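Local coordinates for membrane protein implicated in regulation of membrane protease activity (Corynebacterium glutamicum ATCC 13032, PDB 3CP0), which is of unknown detailed function but, as a soluble NfeD-like domain of a membrane protein, is probably involved in regulating membrane protease activity, at residues 22-36 with 58-71. Numbering follows the deposited sequence. Where two conformers were deposited one is given.
Sequences RALVGHRAEVLEDVG and HTFAEGEIVSVIDI. With ZN (zinc ion), chain B.
Arg28, Ala29 and Glu30 pair antiparallel with Ser67, Val66 and Ile65, the hydrogen-bonded pair Ala29-Val66 flanked by two non-hydrogen-bonded ones, at the seam where the first strand of this NfeD-like, OB-type domain meets strand 65-72. It illustrates how an OB-type barrel closes: strand 28-31 has strand 41-44 at its other edge, and the chain turns a corner at Leu32 before Val35 bridges Phe60. Inside, the side chains of Val31 and Val66 cross at about a right angle, CG2 of the first 3.8 Å from CG1 of the second, and Ala29 CB lies against Val66 CG2. CG1 of Val66 also sits over one face of the Phe60 ring, offset toward its rim, while CD2 of His58 lies over the opposite face, also toward the rim. Just past the corner, Asp34 OD1 takes the backbone N-H of Glu62 at 2.9 Å from above the carboxylate plane. At the far end Arg22, in one of its two conformers, makes a salt bridge from NH2 to Asp70 OD1 (2.6 Å), while NH1 meets a lone pair of Ile71 O at 2.8 Å. The ring of His27, with CG anti to its carbonyl carbon (chi1 -77°), leads away from strand 65-72, and its NE2 binds zinc at 2.0 Å, with Asp45 and a water as further ligands.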
ATOM      1  N   ARG A  22      -3.287  12.451   2.942  0.50 33.69           N
ATOM      2  CA  ARG A  22      -3.708  12.700   1.550  0.50 33.09           C
ATOM      3  C   ARG A  22      -2.573  13.012   0.540  0.50 32.32           C
ATOM      4  O   ARG A  22      -2.713  12.738  -0.661  0.50 32.03           O
ATOM      5  CB  ARG A  22      -4.707  13.859   1.549  0.50 33.36           C
ATOM      6  CG  ARG A  22      -5.866  13.752   0.560  0.50 34.77           C
ATOM      7  CD  ARG A  22      -6.935  12.745   1.021  0.50 34.04           C
ATOM      8  NE  ARG A  22      -7.340  11.938  -0.120  0.50 33.03           N
ATOM      9  CZ  ARG A  22      -7.630  10.639  -0.084  0.50 32.66           C
ATOM     10  NH1 ARG A  22      -7.608   9.961   1.060  0.50 27.57           N
ATOM     11  NH2 ARG A  22      -7.950  10.021  -1.211  0.50 33.11           N
ATOM     12  N   ALA A  23      -1.478  13.609   1.026  1.00 30.94           N
ATOM     13  CA  ALA A  23      -0.292  13.961   0.197  1.00 29.69           C
ATOM     14  C   ALA A  23       0.504  12.715  -0.196  1.00 27.59           C
ATOM     15  O   ALA A  23       1.349  12.771  -1.104  1.00 29.27           O
ATOM     16  CB  ALA A  23       0.609  14.923   0.934  1.00 30.99           C
ATOM     17  N   LEU A  24       0.222  11.602   0.483  1.00 24.61           N
ATOM     18  CA  LEU A  24       0.879  10.316   0.177  1.00 23.82           C
ATOM     19  C   LEU A  24       0.304   9.631  -1.084  1.00 21.60           C
ATOM     20  O   LEU A  24       0.903   8.723  -1.619  1.00 20.38           O
ATOM     21  CB  LEU A  24       0.841   9.352   1.357  1.00 24.01           C
ATOM     22  CG  LEU A  24       1.679   9.851   2.554  1.00 27.82           C
ATOM     23  CD1 LEU A  24       1.505   8.889   3.690  1.00 30.59           C
ATOM     24  CD2 LEU A  24       3.180  10.059   2.212  1.00 29.50           C
ATOM     25  N   VAL A  25      -0.855  10.094  -1.538  1.00 19.27           N
ATOM     26  CA  VAL A  25      -1.505   9.417  -2.652  1.00 19.71           C
ATOM     27  C   VAL A  25      -0.697   9.747  -3.889  1.00 19.16           C
ATOM     28  O   VAL A  25      -0.400  10.902  -4.137  1.00 21.21           O
ATOM     29  CB  VAL A  25      -2.964   9.870  -2.744  1.00 21.62           C
ATOM     30  CG1 VAL A  25      -3.591   9.293  -3.927  1.00 23.31           C
ATOM     31  CG2 VAL A  25      -3.700   9.437  -1.458  1.00 21.83           C
ATOM     32  N   GLY A  26      -0.347   8.710  -4.643  1.00 17.36           N
ATOM     33  CA  GLY A  26       0.474   8.804  -5.815  1.00 18.55           C
ATOM     34  C   GLY A  26       1.899   8.348  -5.519  1.00 19.12           C
ATOM     35  O   GLY A  26       2.659   8.094  -6.465  1.00 21.50           O
ATOM     36  N   HIS A  27       2.248   8.200  -4.243  1.00 18.41           N
ATOM     37  CA  HIS A  27       3.608   7.660  -3.906  1.00 17.77           C
ATOM     38  C   HIS A  27       3.687   6.175  -4.212  1.00 18.05           C
ATOM     39  O   HIS A  27       2.700   5.433  -4.005  1.00 19.70           O
ATOM     40  CB  HIS A  27       3.898   7.765  -2.396  1.00 17.66           C
ATOM     41  CG  HIS A  27       4.262   9.148  -1.913  1.00 18.70           C
ATOM     42  ND1 HIS A  27       3.661  10.312  -2.374  1.00 18.68           N
ATOM     43  CD2 HIS A  27       5.139   9.532  -0.940  1.00 19.19           C
ATOM     44  CE1 HIS A  27       4.163  11.346  -1.713  1.00 22.19           C
ATOM     45  NE2 HIS A  27       5.074  10.895  -0.862  1.00 20.94           N
ATOM     46  N   ARG A  28       4.863   5.708  -4.607  1.00 18.61           N
ATOM     47  CA  ARG A  28       5.119   4.271  -4.595  1.00 18.07           C
ATOM     48  C   ARG A  28       5.473   3.778  -3.190  1.00 19.35           C
ATOM     49  O   ARG A  28       5.916   4.567  -2.313  1.00 19.98           O
ATOM     50  CB  ARG A  28       6.225   3.969  -5.572  1.00 18.59           C
ATOM     51  CG  ARG A  28       5.678   4.202  -7.032  1.00 20.33           C
ATOM     52  CD  ARG A  28       6.825   4.332  -7.927  1.00 24.99           C
ATOM     53  NE  ARG A  28       6.370   4.604  -9.290  1.00 25.54           N
ATOM     54  CZ  ARG A  28       6.090   5.820  -9.763  1.00 30.77           C
ATOM     55  NH1 ARG A  28       6.230   6.912  -8.975  1.00 26.41           N
ATOM     56  NH2 ARG A  28       5.700   5.951 -11.024  1.00 31.26           N
ATOM     57  N   ALA A  29       5.371   2.470  -2.983  1.00 18.47           N
ATOM     58  CA  ALA A  29       5.733   1.888  -1.677  1.00 19.20           C
ATOM     59  C   ALA A  29       6.241   0.472  -1.915  1.00 18.65           C
ATOM     60  O   ALA A  29       5.814  -0.200  -2.865  1.00 19.90           O
ATOM     61  CB  ALA A  29       4.509   1.873  -0.755  1.00 19.33           C
ATOM     62  N   GLU A  30       7.024   0.004  -0.968  1.00 18.05           N
ATOM     63  CA  GLU A  30       7.603  -1.329  -1.078  1.00 18.02           C
ATOM     64  C   GLU A  30       6.897  -2.259  -0.098  1.00 18.55           C
ATOM     65  O   GLU A  30       6.687  -1.916   1.093  1.00 18.17           O
ATOM     66  CB  GLU A  30       9.088  -1.216  -0.764  1.00 17.29           C
ATOM     67  CG  GLU A  30       9.758  -2.522  -0.837  1.00 20.59           C
ATOM     68  CD  GLU A  30      11.302  -2.445  -0.642  1.00 28.56           C
ATOM     69  OE1 GLU A  30      11.886  -1.336  -0.438  1.00 31.03           O
ATOM     70  OE2 GLU A  30      11.915  -3.519  -0.708  1.00 32.76           O
ATOM     71  N   VAL A  31       6.430  -3.398  -0.609  1.00 17.73           N
ATOM     72  CA  VAL A  31       5.660  -4.315   0.251  1.00 18.20           C
ATOM     73  C   VAL A  31       6.593  -5.001   1.257  1.00 18.86           C
ATOM     74  O   VAL A  31       7.616  -5.591   0.875  1.00 18.74           O
ATOM     75  CB  VAL A  31       4.888  -5.365  -0.555  1.00 18.87           C
ATOM     76  CG1 VAL A  31       4.215  -6.355   0.417  1.00 18.14           C
ATOM     77  CG2 VAL A  31       3.819  -4.684  -1.522  1.00 17.98           C
ATOM     78  N   LEU A  32       6.274  -4.867   2.549  1.00 18.49           N
ATOM     79  CA  LEU A  32       7.043  -5.546   3.606  1.00 20.11           C
ATOM     80  C   LEU A  32       6.391  -6.808   4.115  1.00 20.55           C
ATOM     81  O   LEU A  32       7.112  -7.745   4.519  1.00 20.86           O
ATOM     82  CB  LEU A  32       7.272  -4.628   4.832  1.00 20.19           C
ATOM     83  CG  LEU A  32       7.928  -3.290   4.526  1.00 25.20           C
ATOM     84  CD1 LEU A  32       8.047  -2.474   5.794  1.00 28.32           C
ATOM     85  CD2 LEU A  32       9.305  -3.472   3.862  1.00 25.79           C
ATOM     86  N   GLU A  33       5.066  -6.800   4.231  0.50 20.28           N
ATOM     87  CA  GLU A  33       4.315  -8.027   4.503  0.50 20.55           C
ATOM     88  C   GLU A  33       3.191  -8.065   3.491  0.50 20.28           C
ATOM     89  O   GLU A  33       2.580  -7.021   3.183  0.50 19.50           O
ATOM     90  CB  GLU A  33       3.750  -8.027   5.916  0.50 21.00           C
ATOM     91  CG  GLU A  33       4.728  -7.614   6.995  0.50 23.43           C
ATOM     92  CD  GLU A  33       5.730  -8.698   7.385  0.50 30.69           C
ATOM     93  OE1 GLU A  33       5.711  -9.826   6.817  0.50 31.97           O
ATOM     94  OE2 GLU A  33       6.550  -8.406   8.288  0.50 32.86           O
ATOM     95  N   ASP A  34       2.916  -9.264   2.981  1.00 19.62           N
ATOM     96  CA  ASP A  34       2.009  -9.455   1.826  1.00 20.03           C
ATOM     97  C   ASP A  34       0.711  -8.678   1.998  1.00 20.63           C
ATOM     98  O   ASP A  34       0.066  -8.788   3.075  1.00 18.92           O
ATOM     99  CB  ASP A  34       1.623 -10.929   1.650  1.00 22.06           C
ATOM    100  CG  ASP A  34       2.767 -11.818   1.221  1.00 26.34           C
ATOM    101  OD1 ASP A  34       3.952 -11.395   1.173  1.00 28.79           O
ATOM    102  OD2 ASP A  34       2.447 -13.019   0.935  1.00 35.85           O
ATOM    103  N   VAL A  35       0.354  -7.930   0.962  1.00 19.39           N
ATOM    104  CA  VAL A  35      -0.816  -7.044   0.989  1.00 19.57           C
ATOM    105  C   VAL A  35      -1.979  -7.665   0.255  1.00 22.32           C
ATOM    106  O   VAL A  35      -1.888  -7.936  -0.945  1.00 23.73           O
ATOM    107  CB  VAL A  35      -0.515  -5.673   0.337  1.00 18.86           C
ATOM    108  CG1 VAL A  35      -1.784  -4.790   0.297  1.00 23.54           C
ATOM    109  CG2 VAL A  35       0.613  -4.972   1.078  1.00 18.57           C
ATOM    110  N   GLY A  36      -3.094  -7.844   0.937  1.00 20.99           N
ATOM    111  CA  GLY A  36      -4.275  -8.422   0.314  1.00 19.76           C
ATOM    112  C   GLY A  36      -5.522  -7.746   0.840  1.00 22.25           C
ATOM    113  O   GLY A  36      -5.565  -6.519   1.000  1.00 19.98           O
ATOM    114  N   HIS A  58      -6.616  -9.517  -5.108  1.00 18.19           N
ATOM    115  CA  HIS A  58      -5.254  -9.490  -5.628  1.00 20.02           C
ATOM    116  C   HIS A  58      -4.266  -9.338  -4.489  1.00 21.79           C
ATOM    117  O   HIS A  58      -4.382  -8.384  -3.740  1.00 26.18           O
ATOM    118  CB  HIS A  58      -5.105  -8.322  -6.630  1.00 20.12           C
ATOM    119  CG  HIS A  58      -3.780  -8.265  -7.318  1.00 20.85           C
ATOM    120  ND1 HIS A  58      -3.629  -8.588  -8.635  1.00 20.21           N
ATOM    121  CD2 HIS A  58      -2.540  -7.917  -6.885  1.00 19.47           C
ATOM    122  CE1 HIS A  58      -2.373  -8.483  -9.011  0.50 14.05           C
ATOM    123  NE2 HIS A  58      -1.680  -8.089  -7.960  1.00 19.37           N
ATOM    124  N   THR A  59      -3.285 -10.226  -4.377  1.00 20.59           N
ATOM    125  CA  THR A  59      -2.289 -10.094  -3.318  1.00 20.51           C
ATOM    126  C   THR A  59      -0.981  -9.584  -3.952  1.00 21.43           C
ATOM    127  O   THR A  59      -0.583 -10.024  -5.060  1.00 21.79           O
ATOM    128  CB  THR A  59      -2.043 -11.484  -2.668  1.00 23.58           C
ATOM    129  OG1 THR A  59      -3.247 -11.898  -2.006  1.00 25.05           O
ATOM    130  CG2 THR A  59      -0.941 -11.426  -1.630  1.00 25.57           C
ATOM    131  N   PHE A  60      -0.329  -8.660  -3.251  1.00 19.51           N
ATOM    132  CA  PHE A  60       0.994  -8.160  -3.611  1.00 18.47           C
ATOM    133  C   PHE A  60       1.981  -8.783  -2.644  1.00 19.66           C
ATOM    134  O   PHE A  60       1.900  -8.573  -1.413  1.00 20.56           O
ATOM    135  CB  PHE A  60       1.019  -6.607  -3.517  1.00 18.56           C
ATOM    136  CG  PHE A  60       0.142  -5.956  -4.522  1.00 19.25           C
ATOM    137  CD1 PHE A  60       0.577  -5.805  -5.832  1.00 19.04           C
ATOM    138  CD2 PHE A  60      -1.116  -5.479  -4.155  1.00 18.36           C
ATOM    139  CE1 PHE A  60      -0.241  -5.189  -6.796  1.00 23.31           C
ATOM    140  CE2 PHE A  60      -1.964  -4.871  -5.089  1.00 20.45           C
ATOM    141  CZ  PHE A  60      -1.514  -4.715  -6.404  1.00 20.25           C
ATOM    142  N   ALA A  61       2.942  -9.531  -3.166  1.00 18.68           N
ATOM    143  CA  ALA A  61       3.829 -10.237  -2.254  1.00 20.90           C
ATOM    144  C   ALA A  61       4.968  -9.324  -1.734  1.00 20.74           C
ATOM    145  O   ALA A  61       5.305  -8.318  -2.369  1.00 20.00           O
ATOM    146  CB  ALA A  61       4.440 -11.441  -3.002  1.00 20.89           C
ATOM    147  N   GLU A  62       5.548  -9.694  -0.587  0.50 20.73           N
ATOM    148  CA  GLU A  62       6.727  -9.033  -0.038  0.50 20.83           C
ATOM    149  C   GLU A  62       7.777  -8.806  -1.132  0.50 21.02           C
ATOM    150  O   GLU A  62       8.119  -9.742  -1.883  0.50 20.96           O
ATOM    151  CB  GLU A  62       7.355  -9.886   1.078  0.50 21.06           C
ATOM    152  CG  GLU A  62       8.548  -9.216   1.751  0.50 20.81           C
ATOM    153  CD  GLU A  62       9.393 -10.159   2.596  0.50 22.49           C
ATOM    154  OE1 GLU A  62       9.103 -11.373   2.665  0.50 26.47           O
ATOM    155  OE2 GLU A  62      10.370  -9.674   3.186  0.50 24.99           O
ATOM    156  N   GLY A  63       8.290  -7.575  -1.179  1.00 21.02           N
ATOM    157  CA  GLY A  63       9.305  -7.154  -2.145  1.00 20.52           C
ATOM    158  C   GLY A  63       8.702  -6.463  -3.336  1.00 20.48           C
ATOM    159  O   GLY A  63       9.427  -5.743  -4.067  1.00 21.58           O
ATOM    160  N   GLU A  64       7.400  -6.638  -3.570  1.00 19.47           N
ATOM    161  CA  GLU A  64       6.801  -5.946  -4.734  1.00 21.63           C
ATOM    162  C   GLU A  64       6.719  -4.441  -4.507  1.00 20.70           C
ATOM    163  O   GLU A  64       6.581  -3.992  -3.357  1.00 19.91           O
ATOM    164  CB  GLU A  64       5.405  -6.501  -5.117  1.00 21.72           C
ATOM    165  CG  GLU A  64       5.480  -7.972  -5.638  1.00 26.09           C
ATOM    166  CD  GLU A  64       4.095  -8.543  -6.033  1.00 28.50           C
ATOM    167  OE1 GLU A  64       3.249  -7.774  -6.544  1.00 34.05           O
ATOM    168  OE2 GLU A  64       3.838  -9.765  -5.853  1.00 35.42           O
ATOM    169  N   ILE A  65       6.820  -3.685  -5.608  1.00 18.57           N
ATOM    170  CA  ILE A  65       6.574  -2.233  -5.543  1.00 17.96           C
ATOM    171  C   ILE A  65       5.140  -1.948  -5.992  1.00 17.78           C
ATOM    172  O   ILE A  65       4.700  -2.464  -7.041  1.00 19.58           O
ATOM    173  CB  ILE A  65       7.560  -1.441  -6.473  1.00 18.38           C
ATOM    174  CG1 ILE A  65       9.024  -1.838  -6.198  1.00 19.96           C
ATOM    175  CG2 ILE A  65       7.294   0.077  -6.273  1.00 19.11           C
ATOM    176  CD1 ILE A  65       9.409  -1.793  -4.711  1.00 20.28           C
ATOM    177  N   VAL A  66       4.399  -1.187  -5.169  1.00 17.18           N
ATOM    178  CA  VAL A  66       3.022  -0.802  -5.485  1.00 17.19           C
ATOM    179  C   VAL A  66       2.888   0.724  -5.501  1.00 17.95           C
ATOM    180  O   VAL A  66       3.835   1.442  -5.096  1.00 18.15           O
ATOM    181  CB  VAL A  66       2.080  -1.393  -4.402  1.00 18.02           C
ATOM    182  CG1 VAL A  66       2.170  -2.928  -4.503  1.00 16.93           C
ATOM    183  CG2 VAL A  66       2.547  -0.946  -2.970  1.00 20.03           C
ATOM    184  N   SER A  67       1.745   1.210  -5.977  1.00 17.46           N
ATOM    185  CA  SER A  67       1.424   2.630  -5.986  1.00 18.04           C
ATOM    186  C   SER A  67       0.288   2.844  -4.986  1.00 18.62           C
ATOM    187  O   SER A  67      -0.713   2.080  -4.969  1.00 19.99           O
ATOM    188  CB  SER A  67       0.969   3.092  -7.397  1.00 21.02           C
ATOM    189  OG  SER A  67       2.151   3.386  -8.171  1.00 22.82           O
ATOM    190  N   VAL A  68       0.443   3.868  -4.158  1.00 17.20           N
ATOM    191  CA  VAL A  68      -0.647   4.258  -3.224  1.00 17.42           C
ATOM    192  C   VAL A  68      -1.680   5.053  -4.009  1.00 17.30           C
ATOM    193  O   VAL A  68      -1.361   6.099  -4.587  1.00 18.04           O
ATOM    194  CB  VAL A  68      -0.117   5.099  -2.029  1.00 19.38           C
ATOM    195  CG1 VAL A  68      -1.276   5.491  -1.111  1.00 18.78           C
ATOM    196  CG2 VAL A  68       0.969   4.294  -1.243  1.00 19.50           C
ATOM    197  N   ILE A  69      -2.896   4.523  -4.100  1.00 16.86           N
ATOM    198  CA  ILE A  69      -3.940   5.219  -4.872  1.00 15.35           C
ATOM    199  C   ILE A  69      -5.065   5.842  -4.049  1.00 16.94           C
ATOM    200  O   ILE A  69      -5.940   6.502  -4.550  1.00 17.19           O
ATOM    201  CB  ILE A  69      -4.460   4.304  -6.083  1.00 18.46           C
ATOM    202  CG1 ILE A  69      -4.944   2.941  -5.581  1.00 17.95           C
ATOM    203  CG2 ILE A  69      -3.347   4.103  -7.090  1.00 20.47           C
ATOM    204  CD1 ILE A  69      -6.154   3.030  -4.699  1.00 19.71           C
ATOM    205  N   ASP A  70      -5.013   5.585  -2.761  1.00 16.34           N
ATOM    206  CA  ASP A  70      -5.981   6.163  -1.812  1.00 16.85           C
ATOM    207  C   ASP A  70      -5.447   5.965  -0.409  1.00 18.54           C
ATOM    208  O   ASP A  70      -4.574   5.163  -0.176  1.00 17.99           O
ATOM    209  CB  ASP A  70      -7.339   5.491  -1.992  1.00 16.62           C
ATOM    210  CG  ASP A  70      -8.469   6.279  -1.294  1.00 23.29           C
ATOM    211  OD1 ASP A  70      -8.267   7.445  -0.831  1.00 24.37           O
ATOM    212  OD2 ASP A  70      -9.526   5.631  -1.149  1.00 26.95           O
ATOM    213  N   ILE A  71      -5.951   6.752   0.531  1.00 19.87           N
ATOM    214  CA  ILE A  71      -5.610   6.558   1.950  1.00 21.57           C
ATOM    215  C   ILE A  71      -6.959   6.573   2.646  1.00 22.94           C
ATOM    216  O   ILE A  71      -7.775   7.507   2.432  1.00 23.43           O
ATOM    217  CB  ILE A  71      -4.766   7.698   2.496  1.00 22.46           C
ATOM    218  CG1 ILE A  71      -3.355   7.757   1.897  1.00 25.87           C
ATOM    219  CG2 ILE A  71      -4.666   7.587   4.062  1.00 24.92           C
ATOM    220  CD1 ILE A  71      -2.273   6.884   2.515  1.00 29.27           C
TER
HETATM  221 ZN    ZN B 101       6.211  11.958   0.468  1.00 21.57          ZN
HETATM  222  O   HOH W   1       2.309   6.078  -8.303  1.00 28.11           O
HETATM  223  O   HOH W   2      12.009  -4.986  -3.232  1.00 37.82           O
HETATM  224  O   HOH W   3       4.928  13.524   1.119  1.00 24.98           O